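PDB 1QSA: protein (soluble lytic transglycosylase SLT70) from Escherichia coli, which cleaves the glycosidic bonds between N-acetylmuramic acid and N-acetylglucosamine in peptidoglycan, leaving a 1,6-anhydro bond in the muramic acid product. Local coordinates for residues N60-N65 with T73-F78; P66-A71 with R401-N406; G90-S95 with C106-A111; N395-A400 with N482-S487. All blocks are in the same frame, centred on the assembly; numbering follows the deposited sequence.

Contact 1. Residues N60-N65 with T73-F78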
loop_
_atom_site.group_PDB
_atom_site.type_symbol
_atom_site.label_atom_id
_atom_site.label_comp_id
_atom_site.label_asym_id
_atom_site.label_seq_id
_atom_site.Cartn_x
_atom_site.Cartn_y
_atom_site.Cartn_z
ATOM N N ASN A 60 27.896 22.074 -3.420
ATOM C CA ASN A 60 27.984 22.861 -2.184
ATOM C C ASN A 60 26.670 22.835 -1.412
ATOM O O ASN A 60 26.668 22.652 -0.192
ATOM C CB ASN A 60 28.411 24.303 -2.468
ATOM C CG ASN A 60 29.875 24.411 -2.878
ATOM O OD1 ASN A 60 30.649 23.459 -2.725
ATOM N ND2 ASN A 60 30.257 25.568 -3.407
ATOM N N PHE A 61 25.554 22.940 -2.129
ATOM C CA PHE A 61 24.246 22.921 -1.484
ATOM C C PHE A 61 23.943 21.560 -0.853
ATOM O O PHE A 61 23.473 21.472 0.282
ATOM C CB PHE A 61 23.136 23.301 -2.476
ATOM C CG PHE A 61 21.765 23.296 -1.865
ATOM C CD1 PHE A 61 21.377 24.313 -0.993
ATOM C CD2 PHE A 61 20.864 22.257 -2.130
ATOM C CE1 PHE A 61 20.117 24.296 -0.392
ATOM C CE2 PHE A 61 19.608 22.236 -1.531
ATOM C CZ PHE A 61 19.238 23.265 -0.659
ATOM N N VAL A 62 24.220 20.495 -1.590
ATOM C CA VAL A 62 23.972 19.153 -1.091
ATOM C C VAL A 62 24.838 18.861 0.145
ATOM O O VAL A 62 24.337 18.354 1.150
ATOM C CB VAL A 62 24.220 18.112 -2.204
ATOM C CG1 VAL A 62 24.116 16.694 -1.659
ATOM C CG2 VAL A 62 23.235 18.332 -3.337
ATOM N N ARG A 63 26.113 19.242 0.104
ATOM C CA ARG A 63 27.001 18.975 1.245
ATOM C C ARG A 63 26.630 19.805 2.479
ATOM O O ARG A 63 26.771 19.341 3.612
ATOM C CB ARG A 63 28.474 19.214 0.884
ATOM C CG ARG A 63 28.958 18.571 -0.418
ATOM C CD ARG A 63 28.322 17.209 -0.735
ATOM N NE ARG A 63 27.772 17.202 -2.094
ATOM C CZ ARG A 63 27.310 16.129 -2.737
ATOM N NH1 ARG A 63 27.334 14.925 -2.161
ATOM N NH2 ARG A 63 26.824 16.263 -3.972
ATOM N N ALA A 64 26.099 21.003 2.250
ATOM C CA ALA A 64 25.714 21.898 3.340
ATOM C C ALA A 64 24.380 21.548 3.983
ATOM O O ALA A 64 24.076 22.031 5.070
ATOM C CB ALA A 64 25.667 23.333 2.844
ATOM N N ASN A 65 23.604 20.687 3.335
ATOM C CA ASN A 65 22.277 20.328 3.825
ATOM C C ASN A 65 22.052 18.812 3.819
ATOM O O ASN A 65 21.100 18.321 3.202
ATOM C CB ASN A 65 21.232 21.046 2.956
ATOM C CG ASN A 65 21.328 22.562 3.063
ATOM O OD1 ASN A 65 20.731 23.165 3.957
ATOM N ND2 ASN A 65 22.092 23.186 2.164
ATOM N N THR A 73 17.251 14.507 -2.835
ATOM C CA THR A 73 16.669 14.190 -4.136
ATOM C C THR A 73 17.380 14.979 -5.243
ATOM O O THR A 73 17.445 14.529 -6.397
ATOM C CB THR A 73 15.149 14.457 -4.196
ATOM O OG1 THR A 73 14.873 15.837 -3.944
ATOM C CG2 THR A 73 14.402 13.581 -3.190
ATOM N N LEU A 74 17.924 16.148 -4.893
ATOM C CA LEU A 74 18.633 16.979 -5.874
ATOM C C LEU A 74 19.855 16.270 -6.475
ATOM O O LEU A 74 20.236 16.544 -7.621
ATOM C CB LEU A 74 19.048 18.321 -5.254
ATOM C CG LEU A 74 19.729 19.343 -6.181
ATOM C CD1 LEU A 74 18.822 19.690 -7.367
ATOM C CD2 LEU A 74 20.098 20.605 -5.396
ATOM N N GLN A 75 20.455 15.356 -5.715
ATOM C CA GLN A 75 21.621 14.599 -6.181
ATOM C C GLN A 75 21.260 13.802 -7.451
ATOM O O GLN A 75 21.947 13.885 -8.484
ATOM C CB GLN A 75 22.093 13.654 -5.079
ATOM C CG GLN A 75 23.394 12.939 -5.378
ATOM C CD GLN A 75 24.585 13.883 -5.475
ATOM O OE1 GLN A 75 24.500 15.060 -5.112
ATOM N NE2 GLN A 75 25.697 13.369 -5.981
ATOM N N SER A 76 20.173 13.034 -7.376
ATOM C CA SER A 76 19.714 12.267 -8.533
ATOM C C SER A 76 19.152 13.177 -9.629
ATOM O O SER A 76 19.385 12.926 -10.809
ATOM C CB SER A 76 18.666 11.215 -8.128
ATOM O OG SER A 76 19.267 10.132 -7.443
ATOM N N ARG A 77 18.452 14.253 -9.247
ATOM C CA ARG A 77 17.895 15.190 -10.222
ATOM C C ARG A 77 19.007 15.878 -11.037
ATOM O O ARG A 77 18.908 16.001 -12.269
ATOM C CB ARG A 77 17.037 16.238 -9.518
ATOM C CG ARG A 77 16.400 17.250 -10.458
ATOM C CD ARG A 77 15.482 18.203 -9.697
ATOM N NE ARG A 77 14.967 19.258 -10.568
ATOM C CZ ARG A 77 14.067 20.172 -10.199
ATOM N NH1 ARG A 77 13.577 20.177 -8.963
ATOM N NH2 ARG A 77 13.666 21.096 -11.070
ATOM N N PHE A 78 20.096 16.256 -10.369
ATOM C CA PHE A 78 21.185 16.918 -11.080
ATOM C C PHE A 78 21.965 15.925 -11.940
ATOM O O PHE A 78 22.520 16.292 -12.979
ATOM C CB PHE A 78 22.107 17.683 -10.146
ATOM C CG PHE A 78 22.955 18.689 -10.862
ATOM C CD1 PHE A 78 22.356 19.698 -11.619
ATOM C CD2 PHE A 78 24.345 18.617 -10.805
ATOM C CE1 PHE A 78 23.146 20.637 -12.315
ATOM C CE2 PHE A 78 25.136 19.547 -11.497
ATOM C CZ PHE A 78 24.526 20.552 -12.248
#
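Phe61, Val62 and Arg63 meet Leu74 and Gln75 in a helix-helix packing contact between two successive, nearly antiparallel helices, 55-64 and 69-84, of the alpha-superhelical part of the enzyme. The short segments have their axes 10.3 Å apart and run at 158° to one another, and the chemistry grades from apolar to polar across the interface. On the buried side CD2 of Leu74 approaches CD2 of Phe61 at 3.7 Å, the leucine crossing the phenylalanine at about a right angle. Both side chains hold CG anti to the backbone N (chi1 180° for Phe61 and -176° for Leu74), and both set out towards the partner helix. Phe61 also packs on Glu42 and Ile46 of helix 38-48, which extends this core to a third helix. Toward the solvent, CG1 of Val62 lies over the centre of the Arg63 guanidinium, 3.4 Å above the plane. With one face on that methyl, the guanidinium stands almost perpendicular to the Gln75 amide in one of its two modelled conformers, and gives it a bent, weak and doubtful hydrogen bond, NH2 to OE1 at 2.9 Å. NE of Arg63 is held by the carbonyl oxygen of Thr59 in its own helix, the firmer partner; Gln75 is at most a weak link. Such antiparallel pairing of consecutive helices, repeated along the chain, is the building principle of an alpha-superhelix.

Contact 2. Residues P66-A71 with R401-N406; sequences PTLPPA and RSEWAN
Thr67, in the turn before helix 69-84, and Pro69, its first residue, face one side of helix 397-408, with the CA atoms of Pro69 and Glu403 6.3 Å apart and those of Thr67 and Asn406 7.1 Å apart. Asn406 spans the gap with a hydrogen bond from ND2 to the carbonyl oxygen of Thr67 (3.2 Å). The oxygen lies in the amide plane of Asn406, whereas the donor sits well above the carbonyl plane, 50° out of it. Next to this bond the Pro69 ring is wedged among three residues: CB against CB of Ser402 at 3.9 Å, CG near ND2 of Asn406, and CD against the carboxylate carbon CD of Glu403 at 3.4 Å. The contact thus joins the N-terminal end of a superhelix helix to the L domain, over 300 residues later in sequence. Glu403, bent at chi2 (-90°), brings its carboxylate against CD of the proline, and OE2 also meets CD1 of Leu68 at 3.6 Å. That same OE2 receives Tyr40 OH and forms a salt bridge with Arg387, whose NH2 reaches Thr67 OG1. Were Glu403 replaced by an alanine, Arg387 would probably lose this mate and a gap would open beside CD of Pro69.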
loop_
_atom_site.group_PDB
_atom_site.type_symbol
_atom_site.label_atom_id
_atom_site.label_comp_id
_atom_site.label_asym_id
_atom_site.label_seq_id
_atom_site.Cartn_x
_atom_site.Cartn_y
_atom_site.Cartn_z
ATOM N N PRO A 66 22.864 18.060 4.603
ATOM C CA PRO A 66 22.770 16.599 4.682
ATOM C C PRO A 66 21.444 15.969 5.101
ATOM O O PRO A 66 21.146 14.844 4.699
ATOM C CB PRO A 66 23.906 16.229 5.644
ATOM C CG PRO A 66 23.995 17.410 6.544
ATOM C CD PRO A 66 23.828 18.576 5.594
ATOM N N THR A 67 20.652 16.679 5.904
ATOM C CA THR A 67 19.371 16.153 6.357
ATOM C C THR A 67 18.139 16.768 5.681
ATOM O O THR A 67 17.003 16.451 6.039
ATOM C CB THR A 67 19.217 16.271 7.894
ATOM O OG1 THR A 67 19.218 17.650 8.274
ATOM C CG2 THR A 67 20.363 15.528 8.608
ATOM N N LEU A 68 18.363 17.628 4.690
ATOM C CA LEU A 68 17.255 18.261 3.981
ATOM C C LEU A 68 16.759 17.287 2.898
ATOM O O LEU A 68 17.498 16.984 1.957
ATOM C CB LEU A 68 17.744 19.559 3.340
ATOM C CG LEU A 68 16.687 20.364 2.583
ATOM C CD1 LEU A 68 15.673 20.941 3.568
ATOM C CD2 LEU A 68 17.372 21.484 1.806
ATOM N N PRO A 69 15.498 16.812 2.994
ATOM C CA PRO A 69 15.022 15.875 1.970
ATOM C C PRO A 69 15.218 16.328 0.508
ATOM O O PRO A 69 15.724 15.549 -0.301
ATOM C CB PRO A 69 13.561 15.632 2.361
ATOM C CG PRO A 69 13.597 15.770 3.866
ATOM C CD PRO A 69 14.483 16.988 4.055
ATOM N N PRO A 70 14.848 17.578 0.151
ATOM C CA PRO A 70 15.077 17.944 -1.257
ATOM C C PRO A 70 16.554 18.050 -1.685
ATOM O O PRO A 70 16.852 17.980 -2.881
ATOM C CB PRO A 70 14.325 19.267 -1.416
ATOM C CG PRO A 70 14.230 19.805 -0.018
ATOM C CD PRO A 70 13.973 18.570 0.804
ATOM N N ALA A 71 17.480 18.219 -0.737
ATOM C CA ALA A 71 18.895 18.257 -1.105
ATOM C C ALA A 71 19.296 16.827 -1.492
ATOM O O ALA A 71 20.110 16.616 -2.390
ATOM C CB ALA A 71 19.759 18.762 0.045
ATOM N N ARG A 401 6.361 15.323 6.593
ATOM C CA ARG A 401 6.491 13.860 6.680
ATOM C C ARG A 401 7.893 13.391 6.241
ATOM O O ARG A 401 8.499 12.531 6.883
ATOM C CB ARG A 401 5.404 13.167 5.849
ATOM C CG ARG A 401 5.553 11.653 5.808
ATOM C CD ARG A 401 4.469 10.982 4.971
ATOM N NE ARG A 401 4.753 9.553 4.871
ATOM C CZ ARG A 401 4.435 8.655 5.803
ATOM N NH1 ARG A 401 3.758 9.015 6.887
ATOM N NH2 ARG A 401 4.760 7.384 5.630
ATOM N N SER A 402 8.417 13.981 5.163
ATOM C CA SER A 402 9.745 13.622 4.664
ATOM C C SER A 402 10.834 13.985 5.666
ATOM O O SER A 402 11.799 13.235 5.842
ATOM C CB SER A 402 10.010 14.300 3.323
ATOM O OG SER A 402 9.033 13.879 2.391
ATOM N N GLU A 403 10.715 15.163 6.278
ATOM C CA GLU A 403 11.688 15.571 7.292
ATOM C C GLU A 403 11.594 14.655 8.511
ATOM O O GLU A 403 12.609 14.213 9.042
ATOM C CB GLU A 403 11.439 17.007 7.747
ATOM C CG GLU A 403 11.762 18.060 6.709
ATOM C CD GLU A 403 13.197 18.589 6.754
ATOM O OE1 GLU A 403 14.094 17.994 7.403
ATOM O OE2 GLU A 403 13.423 19.623 6.095
ATOM N N TRP A 404 10.365 14.386 8.954
ATOM C CA TRP A 404 10.136 13.541 10.122
ATOM C C TRP A 404 10.701 12.142 9.885
ATOM O O TRP A 404 11.275 11.532 10.797
ATOM C CB TRP A 404 8.637 13.470 10.429
ATOM C CG TRP A 404 8.286 12.878 11.765
ATOM C CD1 TRP A 404 7.603 11.718 11.993
ATOM C CD2 TRP A 404 8.499 13.476 13.056
ATOM N NE1 TRP A 404 7.365 11.560 13.345
ATOM C CE2 TRP A 404 7.902 12.624 14.020
ATOM C CE3 TRP A 404 9.120 14.656 13.488
ATOM C CZ2 TRP A 404 7.909 12.917 15.392
ATOM C CZ3 TRP A 404 9.126 14.949 14.852
ATOM C CH2 TRP A 404 8.524 14.081 15.787
ATOM N N ALA A 405 10.562 11.658 8.652
ATOM C CA ALA A 405 11.040 10.329 8.289
ATOM C C ALA A 405 12.536 10.214 8.559
ATOM O O ALA A 405 12.996 9.198 9.070
ATOM C CB ALA A 405 10.733 10.033 6.823
ATOM N N ASN A 406 13.290 11.263 8.227
ATOM C CA ASN A 406 14.736 11.271 8.466
ATOM C C ASN A 406 15.045 11.322 9.950
ATOM O O ASN A 406 15.979 10.682 10.416
ATOM C CB ASN A 406 15.391 12.496 7.821
ATOM C CG ASN A 406 15.534 12.370 6.334
ATOM O OD1 ASN A 406 15.346 11.296 5.769
ATOM N ND2 ASN A 406 15.908 13.472 5.682
#

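Contact 3. Residues G90-S95 with C106-A111; sequences GLLAFS and CNYYYA
Two neighbouring helices of the alpha-superhelix, 88-94 and 102-114, pack here through Leu91, Leu92, Tyr108 and Ala111, their short segments crossing at 117° with the axes 9.6 Å apart. The small Ala111 allows the approach: its CB methyl is met by CD2 of Leu91 at 4.0 Å and by CG of Leu92 at 3.8 Å, so two consecutive leucines converge on one methyl. Leu91, with CG anti to its backbone N (chi1 -167°), also lays its CD1 against the carbonyl oxygen of Asn107 and its CD2 against CA of Tyr108, following the backbone of the opposing helix. The branches of Leu92 part company. CD1 leans on the carbonyl oxygen of Ala111, while CD2 meets CE1 of Tyr108 at 3.6 Å, the side chains crossing at about a right angle. Replacing Leu92 with a serine would probably open a gap between Tyr108 and Ala111 and strip the ring of an apolar neighbour. Beyond the contact, Asn107 bonds to Lys141 and Asn80, and the disulfide from Cys106 to Cys139 ties helix 102-114 to helix 138-148. The Tyr108 ring is fixed at its far end, where OH bonds to the carbonyl oxygen of Pro96. Where the first helix ends, the backbone oxygen of Ser95 lies near the plane of that ring, at its edge, 3.2 Å from CE1.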
loop_
_atom_site.group_PDB
_atom_site.type_symbol
_atom_site.label_atom_id
_atom_site.label_comp_id
_atom_site.label_asym_id
_atom_site.label_seq_id
_atom_site.Cartn_x
_atom_site.Cartn_y
_atom_site.Cartn_z
ATOM N N GLY A 90 31.363 15.099 -16.344
ATOM C CA GLY A 90 30.845 15.894 -15.232
ATOM C C GLY A 90 29.897 15.124 -14.327
ATOM O O GLY A 90 29.889 15.301 -13.099
ATOM N N LEU A 91 29.103 14.252 -14.934
ATOM C CA LEU A 91 28.151 13.426 -14.190
ATOM C C LEU A 91 28.897 12.573 -13.160
ATOM O O LEU A 91 28.544 12.561 -11.979
ATOM C CB LEU A 91 27.365 12.542 -15.166
ATOM C CG LEU A 91 26.112 11.814 -14.659
ATOM C CD1 LEU A 91 25.257 11.417 -15.841
ATOM C CD2 LEU A 91 26.481 10.597 -13.811
ATOM N N LEU A 92 29.970 11.909 -13.593
ATOM C CA LEU A 92 30.748 11.067 -12.690
ATOM C C LEU A 92 31.565 11.875 -11.668
ATOM O O LEU A 92 31.830 11.404 -10.565
ATOM C CB LEU A 92 31.615 10.083 -13.490
ATOM C CG LEU A 92 30.787 9.104 -14.332
ATOM C CD1 LEU A 92 31.690 8.221 -15.195
ATOM C CD2 LEU A 92 29.969 8.219 -13.386
ATOM N N ALA A 93 31.930 13.101 -12.019
ATOM C CA ALA A 93 32.682 13.946 -11.102
ATOM C C ALA A 93 31.730 14.425 -10.008
ATOM O O ALA A 93 32.099 14.516 -8.837
ATOM C CB ALA A 93 33.289 15.145 -11.859
ATOM N N PHE A 94 30.481 14.656 -10.394
ATOM C CA PHE A 94 29.456 15.125 -9.466
ATOM C C PHE A 94 28.905 13.978 -8.608
ATOM O O PHE A 94 28.620 14.158 -7.411
ATOM C CB PHE A 94 28.318 15.810 -10.243
ATOM C CG PHE A 94 27.126 16.154 -9.384
ATOM C CD1 PHE A 94 27.163 17.262 -8.527
ATOM C CD2 PHE A 94 25.993 15.337 -9.386
ATOM C CE1 PHE A 94 26.082 17.545 -7.677
ATOM C CE2 PHE A 94 24.907 15.612 -8.541
ATOM C CZ PHE A 94 24.954 16.717 -7.686
ATOM N N SER A 95 28.779 12.801 -9.222
ATOM C CA SER A 95 28.254 11.611 -8.551
ATOM C C SER A 95 29.169 10.413 -8.832
ATOM O O SER A 95 28.839 9.545 -9.639
ATOM C CB SER A 95 26.827 11.316 -9.053
ATOM O OG SER A 95 26.279 10.161 -8.427
ATOM N N CYS A 106 20.518 4.703 -14.385
ATOM C CA CYS A 106 20.594 4.441 -15.824
ATOM C C CYS A 106 21.611 5.409 -16.435
ATOM O O CYS A 106 22.462 5.028 -17.234
ATOM C CB CYS A 106 19.253 4.693 -16.501
ATOM S SG CYS A 106 17.876 3.603 -16.008
ATOM N N ASN A 107 21.525 6.672 -16.039
ATOM C CA ASN A 107 22.432 7.681 -16.567
ATOM C C ASN A 107 23.871 7.526 -16.067
ATOM O O ASN A 107 24.830 7.759 -16.813
ATOM C CB ASN A 107 21.878 9.079 -16.275
ATOM C CG ASN A 107 20.714 9.432 -17.188
ATOM O OD1 ASN A 107 20.749 9.146 -18.390
ATOM N ND2 ASN A 107 19.694 10.071 -16.636
ATOM N N TYR A 108 24.010 7.083 -14.819
ATOM C CA TYR A 108 25.318 6.856 -14.205
ATOM C C TYR A 108 26.068 5.772 -14.984
ATOM O O TYR A 108 27.249 5.938 -15.326
ATOM C CB TYR A 108 25.120 6.425 -12.750
ATOM C CG TYR A 108 26.377 5.995 -12.018
ATOM C CD1 TYR A 108 27.197 6.939 -11.381
ATOM C CD2 TYR A 108 26.730 4.644 -11.920
ATOM C CE1 TYR A 108 28.331 6.547 -10.657
ATOM C CE2 TYR A 108 27.869 4.240 -11.197
ATOM C CZ TYR A 108 28.658 5.198 -10.565
ATOM O OH TYR A 108 29.747 4.793 -9.817
ATOM N N TYR A 109 25.394 4.651 -15.251
ATOM C CA TYR A 109 26.043 3.579 -16.002
ATOM C C TYR A 109 26.305 3.930 -17.455
ATOM O O TYR A 109 27.322 3.521 -18.003
ATOM C CB TYR A 109 25.303 2.259 -15.824
ATOM C CG TYR A 109 25.497 1.766 -14.418
ATOM C CD1 TYR A 109 26.772 1.405 -13.969
ATOM C CD2 TYR A 109 24.440 1.725 -13.514
ATOM C CE1 TYR A 109 26.988 1.020 -12.667
ATOM C CE2 TYR A 109 24.651 1.340 -12.184
ATOM C CZ TYR A 109 25.929 0.987 -11.778
ATOM O OH TYR A 109 26.158 0.586 -10.487
ATOM N N TYR A 110 25.443 4.745 -18.063
ATOM C CA TYR A 110 25.694 5.162 -19.445
ATOM C C TYR A 110 26.929 6.091 -19.414
ATOM O O TYR A 110 27.776 6.045 -20.312
ATOM C CB TYR A 110 24.490 5.893 -20.035
ATOM C CG TYR A 110 24.613 6.174 -21.514
ATOM C CD1 TYR A 110 24.530 5.141 -22.456
ATOM C CD2 TYR A 110 24.787 7.475 -21.979
ATOM C CE1 TYR A 110 24.610 5.400 -23.819
ATOM C CE2 TYR A 110 24.867 7.749 -23.346
ATOM C CZ TYR A 110 24.777 6.707 -24.260
ATOM O OH TYR A 110 24.843 6.990 -25.613
ATOM N N ALA A 111 27.053 6.904 -18.358
ATOM C CA ALA A 111 28.226 7.786 -18.221
ATOM C C ALA A 111 29.497 6.935 -18.090
ATOM O O ALA A 111 30.557 7.315 -18.599
ATOM C CB ALA A 111 28.080 8.701 -17.011
#

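Contact 4. Residues N395-A400 with N482-S487. With SO4 (sulfate ion), chain E.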
loop_
_atom_site.group_PDB
_atom_site.type_symbol
_atom_site.label_atom_id
_atom_site.label_comp_id
_atom_site.label_asym_id
_atom_site.label_seq_id
_atom_site.Cartn_x
_atom_site.Cartn_y
_atom_site.Cartn_z
ATOM N N ASN A 395 1.085 24.035 7.661
ATOM C CA ASN A 395 0.227 22.935 7.210
ATOM C C ASN A 395 0.774 22.229 5.964
ATOM O O ASN A 395 0.020 21.833 5.068
ATOM C CB ASN A 395 -1.209 23.436 6.994
ATOM C CG ASN A 395 -1.826 23.976 8.272
ATOM O OD1 ASN A 395 -1.858 23.290 9.281
ATOM N ND2 ASN A 395 -2.244 25.232 8.251
ATOM N N LEU A 396 2.096 22.130 5.889
ATOM C CA LEU A 396 2.777 21.468 4.777
ATOM C C LEU A 396 3.084 20.056 5.269
ATOM O O LEU A 396 4.243 19.648 5.376
ATOM C CB LEU A 396 4.072 22.231 4.421
ATOM C CG LEU A 396 3.836 23.665 3.916
ATOM C CD1 LEU A 396 5.149 24.452 3.818
ATOM C CD2 LEU A 396 3.122 23.614 2.570
ATOM N N ASP A 397 2.026 19.304 5.557
ATOM C CA ASP A 397 2.178 17.963 6.095
ATOM C C ASP A 397 2.987 16.971 5.268
ATOM O O ASP A 397 3.719 16.171 5.842
ATOM C CB ASP A 397 0.809 17.363 6.470
ATOM C CG ASP A 397 0.108 18.141 7.587
ATOM O OD1 ASP A 397 -0.334 19.267 7.337
ATOM O OD2 ASP A 397 -0.036 17.630 8.724
ATOM N N ASN A 398 2.868 17.002 3.942
ATOM C CA ASN A 398 3.631 16.048 3.142
ATOM C C ASN A 398 5.130 16.346 3.197
ATOM O O ASN A 398 5.954 15.426 3.247
ATOM C CB ASN A 398 3.155 16.042 1.686
ATOM C CG ASN A 398 1.758 15.471 1.530
ATOM O OD1 ASN A 398 1.374 14.547 2.243
ATOM N ND2 ASN A 398 0.980 16.039 0.611
ATOM N N THR A 399 5.465 17.639 3.222
ATOM C CA THR A 399 6.859 18.086 3.278
ATOM C C THR A 399 7.423 17.753 4.671
ATOM O O THR A 399 8.552 17.265 4.800
ATOM C CB THR A 399 6.968 19.602 2.971
ATOM O OG1 THR A 399 6.315 19.865 1.714
ATOM C CG2 THR A 399 8.451 20.042 2.861
ATOM N N ALA A 400 6.605 17.965 5.696
ATOM C CA ALA A 400 7.007 17.651 7.065
ATOM C C ALA A 400 7.219 16.137 7.222
ATOM O O ALA A 400 8.127 15.721 7.935
ATOM C CB ALA A 400 5.946 18.130 8.048
ATOM N N ASN A 482 -2.964 12.309 8.130
ATOM C CA ASN A 482 -2.322 13.340 7.300
ATOM C C ASN A 482 -3.437 13.922 6.411
ATOM O O ASN A 482 -3.934 13.239 5.517
ATOM C CB ASN A 482 -1.211 12.719 6.452
ATOM C CG ASN A 482 -0.591 13.703 5.481
ATOM O OD1 ASN A 482 -1.021 14.849 5.377
ATOM N ND2 ASN A 482 0.436 13.256 4.774
ATOM N N PRO A 483 -3.839 15.192 6.643
ATOM C CA PRO A 483 -4.907 15.817 5.848
ATOM C C PRO A 483 -4.557 16.149 4.400
ATOM O O PRO A 483 -5.445 16.468 3.611
ATOM C CB PRO A 483 -5.219 17.101 6.633
ATOM C CG PRO A 483 -3.893 17.472 7.221
ATOM C CD PRO A 483 -3.288 16.133 7.641
ATOM N N LYS A 484 -3.270 16.078 4.065
ATOM C CA LYS A 484 -2.799 16.431 2.728
ATOM C C LYS A 484 -2.449 15.247 1.833
ATOM O O LYS A 484 -2.051 15.440 0.678
ATOM C CB LYS A 484 -1.574 17.354 2.862
ATOM C CG LYS A 484 -1.780 18.521 3.834
ATOM C CD LYS A 484 -2.915 19.428 3.392
ATOM C CE LYS A 484 -3.195 20.535 4.410
ATOM N NZ LYS A 484 -4.314 21.408 3.937
ATOM N N VAL A 485 -2.620 14.024 2.329
ATOM C CA VAL A 485 -2.242 12.864 1.522
ATOM C C VAL A 485 -3.237 12.541 0.407
ATOM O O VAL A 485 -4.444 12.689 0.584
ATOM C CB VAL A 485 -1.977 11.608 2.413
ATOM C CG1 VAL A 485 -3.282 11.064 3.015
ATOM C CG2 VAL A 485 -1.265 10.520 1.609
ATOM N N LYS A 486 -2.708 12.210 -0.772
ATOM C CA LYS A 486 -3.533 11.827 -1.919
ATOM C C LYS A 486 -2.991 10.513 -2.449
ATOM O O LYS A 486 -1.773 10.363 -2.608
ATOM C CB LYS A 486 -3.452 12.853 -3.041
ATOM C CG LYS A 486 -4.049 14.181 -2.736
ATOM C CD LYS A 486 -3.871 15.130 -3.926
ATOM C CE LYS A 486 -4.618 14.648 -5.168
ATOM N NZ LYS A 486 -4.411 15.595 -6.312
ATOM N N SER A 487 -3.879 9.570 -2.737
ATOM C CA SER A 487 -3.454 8.271 -3.260
ATOM C C SER A 487 -3.174 8.390 -4.763
ATOM O O SER A 487 -3.530 9.385 -5.393
ATOM C CB SER A 487 -4.535 7.214 -3.007
ATOM O OG SER A 487 -5.607 7.362 -3.921
HETATM S S SO4 E . 2.486 19.676 1.468
HETATM O O1 SO4 E . 1.960 21.037 1.279
HETATM O O2 SO4 E . 3.632 19.683 2.386
HETATM O O3 SO4 E . 1.420 18.824 2.032
HETATM O O4 SO4 E . 2.939 19.165 0.158
#
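Asn398, on the first turn of helix 397-408, reaches from a bound sulfate to the loop 482-487. Its CB lies 3.3 Å from sulfate O3, and CG stays beside the same oxygen. With CG anti to the carbonyl carbon (chi1 -68°), the amide is directed to the loop, and both its ends are used. OD1 accepts a hydrogen bond from ND2 of Asn482 at 3.0 Å, the two amide planes 62° apart. ND2, still near sulfate O3, donates to the carbonyl oxygen of Lys484, at 3.1 Å and fairly straight (163° at the hydrogen), though above the carbonyl plane. This pair of bonds fixes the amide's rotation. The loop is braced from within: OD1 of Asn482 accepts from the backbone N of Lys484 in an Asx turn, within a type I turn from Asn482 to Val485. Lys484 lays its aliphatic chain along the helix start, CB near sulfate O3 and CE 3.5 Å from the carbonyl oxygen of Asn395, before NZ bonds to the carbonyl oxygen of Leu521. Asp397 sets its CB 3.3 Å from OD1 of Asn482, and its side chain crosses that of Pro483 at about a right angle, OD2 lying 3.7 Å from Pro483 CD. The sulfate, probably from the crystallisation liquor, takes hydrogen bonds from the backbone N of Asn398 and N and OG1 of Thr399. Anion binding of this kind is typical of a helix N-terminus, here where the L domain meets the Slt-type catalytic domain, with Val485 about 7 Å, side chain to side chain, from the predicted active-site Glu478.

Overall arrangement
Contact 3 is the most buried and is carried by apolar side chains. Contacts 1, 2 and 4 are partly buried: contact 1 pairs an apolar side with a weak polar bond, while contacts 2 and 4 depend on polar bonds. Contacts 1 and 3 join helices close in sequence and touch through the edge-to-face pair of Phe78 and Phe94; contacts 2 and 4 bring together elements far apart in the chain and rely on asparagine amides, bonded to backbone carbonyls and, in contact 4, also to each other. Helix 69-84 serves contacts 1 and 2, and helix 397-408 serves contacts 2 and 4, so a continuous path runs from the superhelix through the L domain to the catalytic domain.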